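Local coordinates for protein glycosyl hydrolase family 10 (Bacteroides intestinalis DSM 17393, PDB 4QPW) that binds xylan chains through this carbohydrate-binding module, one domain of a larger enzyme that probably hydrolyses O-glycosidic bonds in plant polysaccharide, at residues I54-D60 and H120-G126. Sequence-based numbering, arbitrary orientation.
Sequences IQYHTAD and HVMTQSG. With XYP (beta-D-xylopyranose), chain B; XYP (beta-D-xylopyranose), chain C.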
loop_
_atom_site.group_PDB
_atom_site.type_symbol
_atom_site.label_atom_id
_atom_site.label_comp_id
_atom_site.label_asym_id
_atom_site.label_seq_id
_atom_site.Cartn_x
_atom_site.Cartn_y
_atom_site.Cartn_z
ATOM N N ILE A 54 4.561 10.363 4.804
ATOM C CA ILE A 54 5.038 9.534 3.679
ATOM C C ILE A 54 3.825 8.721 3.244
ATOM O O ILE A 54 3.434 7.767 3.976
ATOM C CB ILE A 54 6.195 8.705 4.023
ATOM C CG1 ILE A 54 7.375 9.561 4.550
ATOM C CG2 ILE A 54 6.628 7.901 2.797
ATOM C CD1 ILE A 54 8.562 8.769 4.996
ATOM N N GLN A 55 3.163 9.167 2.190
ATOM C CA GLN A 55 1.879 8.529 1.742
ATOM C C GLN A 55 1.898 8.329 0.270
ATOM O O GLN A 55 2.517 9.106 -0.495
ATOM C CB GLN A 55 0.679 9.341 2.215
ATOM C CG GLN A 55 0.603 10.745 1.615
ATOM C CD GLN A 55 -0.622 11.501 2.048
ATOM O OE1 GLN A 55 -1.675 10.933 2.345
ATOM N NE2 GLN A 55 -0.491 12.835 2.142
ATOM N N TYR A 56 1.263 7.229 -0.184
ATOM C CA TYR A 56 1.418 6.813 -1.561
ATOM C C TYR A 56 0.280 5.877 -1.906
ATOM O O TYR A 56 -0.113 5.031 -1.094
ATOM C CB TYR A 56 2.808 6.157 -1.771
ATOM C CG TYR A 56 3.274 5.216 -0.705
ATOM C CD1 TYR A 56 3.904 5.708 0.470
ATOM C CD2 TYR A 56 3.094 3.849 -0.762
ATOM C CE1 TYR A 56 4.235 4.915 1.518
ATOM C CE2 TYR A 56 3.466 3.033 0.234
ATOM C CZ TYR A 56 4.030 3.535 1.409
ATOM O OH TYR A 56 4.430 2.672 2.408
ATOM N N HIS A 57 -0.182 5.973 -3.134
ATOM C CA HIS A 57 -1.150 4.960 -3.613
ATOM C C HIS A 57 -0.371 3.763 -4.048
ATOM O O HIS A 57 0.637 3.839 -4.792
ATOM C CB HIS A 57 -1.935 5.480 -4.812
ATOM C CG HIS A 57 -2.863 6.618 -4.493
ATOM N ND1 HIS A 57 -3.607 7.208 -5.503
ATOM C CD2 HIS A 57 -3.157 7.258 -3.323
ATOM C CE1 HIS A 57 -4.314 8.194 -4.959
ATOM N NE2 HIS A 57 -4.061 8.261 -3.666
ATOM N N THR A 58 -0.826 2.578 -3.643
ATOM C CA THR A 58 -0.238 1.304 -4.110
ATOM C C THR A 58 -1.095 0.605 -5.122
ATOM O O THR A 58 -0.642 -0.402 -5.750
ATOM C CB THR A 58 0.073 0.403 -2.903
ATOM O OG1 THR A 58 -1.112 0.193 -2.146
ATOM C CG2 THR A 58 1.153 0.939 -2.045
ATOM N N ALA A 59 -2.284 1.118 -5.386
ATOM C CA ALA A 59 -3.236 0.664 -6.406
ATOM C C ALA A 59 -4.223 1.829 -6.596
ATOM O O ALA A 59 -4.356 2.688 -5.714
ATOM C CB ALA A 59 -3.989 -0.595 -5.972
ATOM N N ASP A 60 -4.919 1.829 -7.723
ATOM C CA ASP A 60 -5.823 2.952 -8.066
ATOM C C ASP A 60 -6.839 2.446 -9.045
ATOM O O ASP A 60 -6.794 1.281 -9.499
ATOM C CB ASP A 60 -4.919 4.064 -8.716
ATOM C CG ASP A 60 -5.544 5.414 -8.830
ATOM O OD1 ASP A 60 -6.628 5.627 -8.372
ATOM O OD2 ASP A 60 -4.830 6.230 -9.540
ATOM N N HIS A 120 -8.819 4.172 -4.464
ATOM C CA HIS A 120 -7.416 3.728 -4.499
ATOM C C HIS A 120 -7.046 3.108 -3.181
ATOM O O HIS A 120 -7.829 3.069 -2.222
ATOM C CB HIS A 120 -6.539 4.941 -4.855
ATOM C CG HIS A 120 -6.886 6.157 -3.996
ATOM N ND1 HIS A 120 -7.612 7.224 -4.479
ATOM C CD2 HIS A 120 -6.596 6.453 -2.720
ATOM C CE1 HIS A 120 -7.729 8.120 -3.495
ATOM N NE2 HIS A 120 -7.124 7.717 -2.430
ATOM N N VAL A 121 -5.822 2.526 -3.119
ATOM C CA VAL A 121 -5.286 2.011 -1.853
ATOM C C VAL A 121 -4.312 3.038 -1.325
ATOM O O VAL A 121 -3.121 3.095 -1.750
ATOM C CB VAL A 121 -4.661 0.617 -1.982
ATOM C CG1 VAL A 121 -4.143 0.150 -0.637
ATOM C CG2 VAL A 121 -5.676 -0.353 -2.535
ATOM N N MET A 122 -4.772 3.918 -0.456
ATOM C CA MET A 122 -3.901 4.908 0.199
ATOM C C MET A 122 -3.065 4.166 1.206
ATOM O O MET A 122 -3.590 3.420 2.048
ATOM C CB MET A 122 -4.781 5.918 0.949
ATOM C CG MET A 122 -3.982 6.854 1.814
ATOM S SD MET A 122 -2.705 7.808 1.004
ATOM C CE MET A 122 -3.771 9.110 0.291
ATOM N N THR A 123 -1.736 4.373 1.208
ATOM C CA THR A 123 -0.807 3.618 2.051
ATOM C C THR A 123 0.100 4.646 2.716
ATOM O O THR A 123 0.572 5.603 2.072
ATOM C CB THR A 123 -0.012 2.662 1.169
ATOM O OG1 THR A 123 -0.957 1.941 0.294
ATOM C CG2 THR A 123 0.688 1.639 1.958
ATOM N N GLN A 124 0.328 4.512 4.028
ATOM C CA GLN A 124 1.074 5.492 4.817
ATOM C C GLN A 124 2.059 4.825 5.751
ATOM O O GLN A 124 1.683 3.827 6.446
ATOM C CB GLN A 124 0.114 6.381 5.607
ATOM C CG GLN A 124 -0.919 7.048 4.729
ATOM C CD GLN A 124 -1.821 8.107 5.382
ATOM O OE1 GLN A 124 -1.934 8.112 6.601
ATOM N NE2 GLN A 124 -2.336 9.021 4.664
ATOM N N SER A 125 3.297 5.341 5.799
ATOM C CA SER A 125 4.357 4.721 6.574
ATOM C C SER A 125 5.383 5.760 7.089
ATOM O O SER A 125 6.496 5.368 7.293
ATOM C CB SER A 125 4.971 3.618 5.761
ATOM O OG SER A 125 5.513 4.090 4.548
ATOM N N GLY A 126 4.949 6.989 7.276
ATOM C CA GLY A 126 5.934 8.022 7.685
ATOM C C GLY A 126 6.703 7.721 8.970
ATOM O O GLY A 126 7.854 8.233 9.097
HETATM C C1 XYP B . -4.021 13.999 3.727
HETATM C C2 XYP B . -3.687 12.647 4.290
HETATM C C3 XYP B . -4.473 12.358 5.559
HETATM C C4 XYP B . -4.245 13.529 6.549
HETATM C C5 XYP B . -4.500 14.815 5.855
HETATM O O2 XYP B . -4.009 11.630 3.340
HETATM O O3 XYP B . -4.028 11.088 6.119
HETATM O O4 XYP B . -5.118 13.298 7.663
HETATM O O5 XYP B . -3.650 15.008 4.743
HETATM C C1 XYP C . -4.413 15.292 -1.099
HETATM C C2 XYP C . -3.232 16.163 -0.597
HETATM C C3 XYP C . -2.706 15.460 0.634
HETATM C C4 XYP C . -3.763 15.081 1.608
HETATM C C5 XYP C . -4.861 14.279 0.936
HETATM O O2 XYP C . -2.217 16.351 -1.573
HETATM O O3 XYP C . -1.694 16.274 1.304
HETATM O O4 XYP C . -3.188 14.242 2.636
HETATM O O5 XYP C . -5.401 15.044 -0.165
HETATM O O HOH W 1 -8.174 7.591 -7.265
#
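Q55 and Q124 stand side by side on the xylan-binding face of two antiparallel strands, a worked example of a β-sandwich sheet with one face for sugar and the other for the core. Backbone bonds set the register: Y56 and T123 form the hydrogen-bonded pair, flanked by S125 N to I54 O and T58 N to V121 O, and V121 N donates to A59 O at 3.0 Å, from above the carbonyl plane.

Side-chain hydrogen bonds serve both faces. Toward the sugar, the two amide planes stand 73° apart. Q55 OE1 accepts a hydrogen bond from O2 of one xylose (2.6 Å) and a weak one from Q124 NE2, which reaches O3 of that xylose at 3.0 Å; Q55 NE2 donates to O4 of the next sugar, the oxygen linking the two rings. Toward the core, Y56 OH meets S125 OG at 2.8 Å, in the ring plane, and T58 OG1 and T123 OG1 are hydrogen-bonded, 3.0 Å apart.

Ring and apolar contacts complete the packing. The H57 and H120 rings form an offset stack, centroids 3.7 Å apart, while R94 holds H120 NE2. The bent chain of M122 brings CE within 3.5 Å of Q55 OE1. With CG set between the backbone N and the carbonyl carbon (chi1 42°), the Y56 ring lies with one face over T123 O, and its CE2 packs against T123 CG2 at 3.6 Å. Replacing Y56 by an alanine is likely to leave S125 OG without this mate and open a gap beside T123 CG2.

Q55 thus bridges two linked xyloses while Q124 adds a second bond to one of them, and hydroxyl pairs satisfy polar groups buried behind.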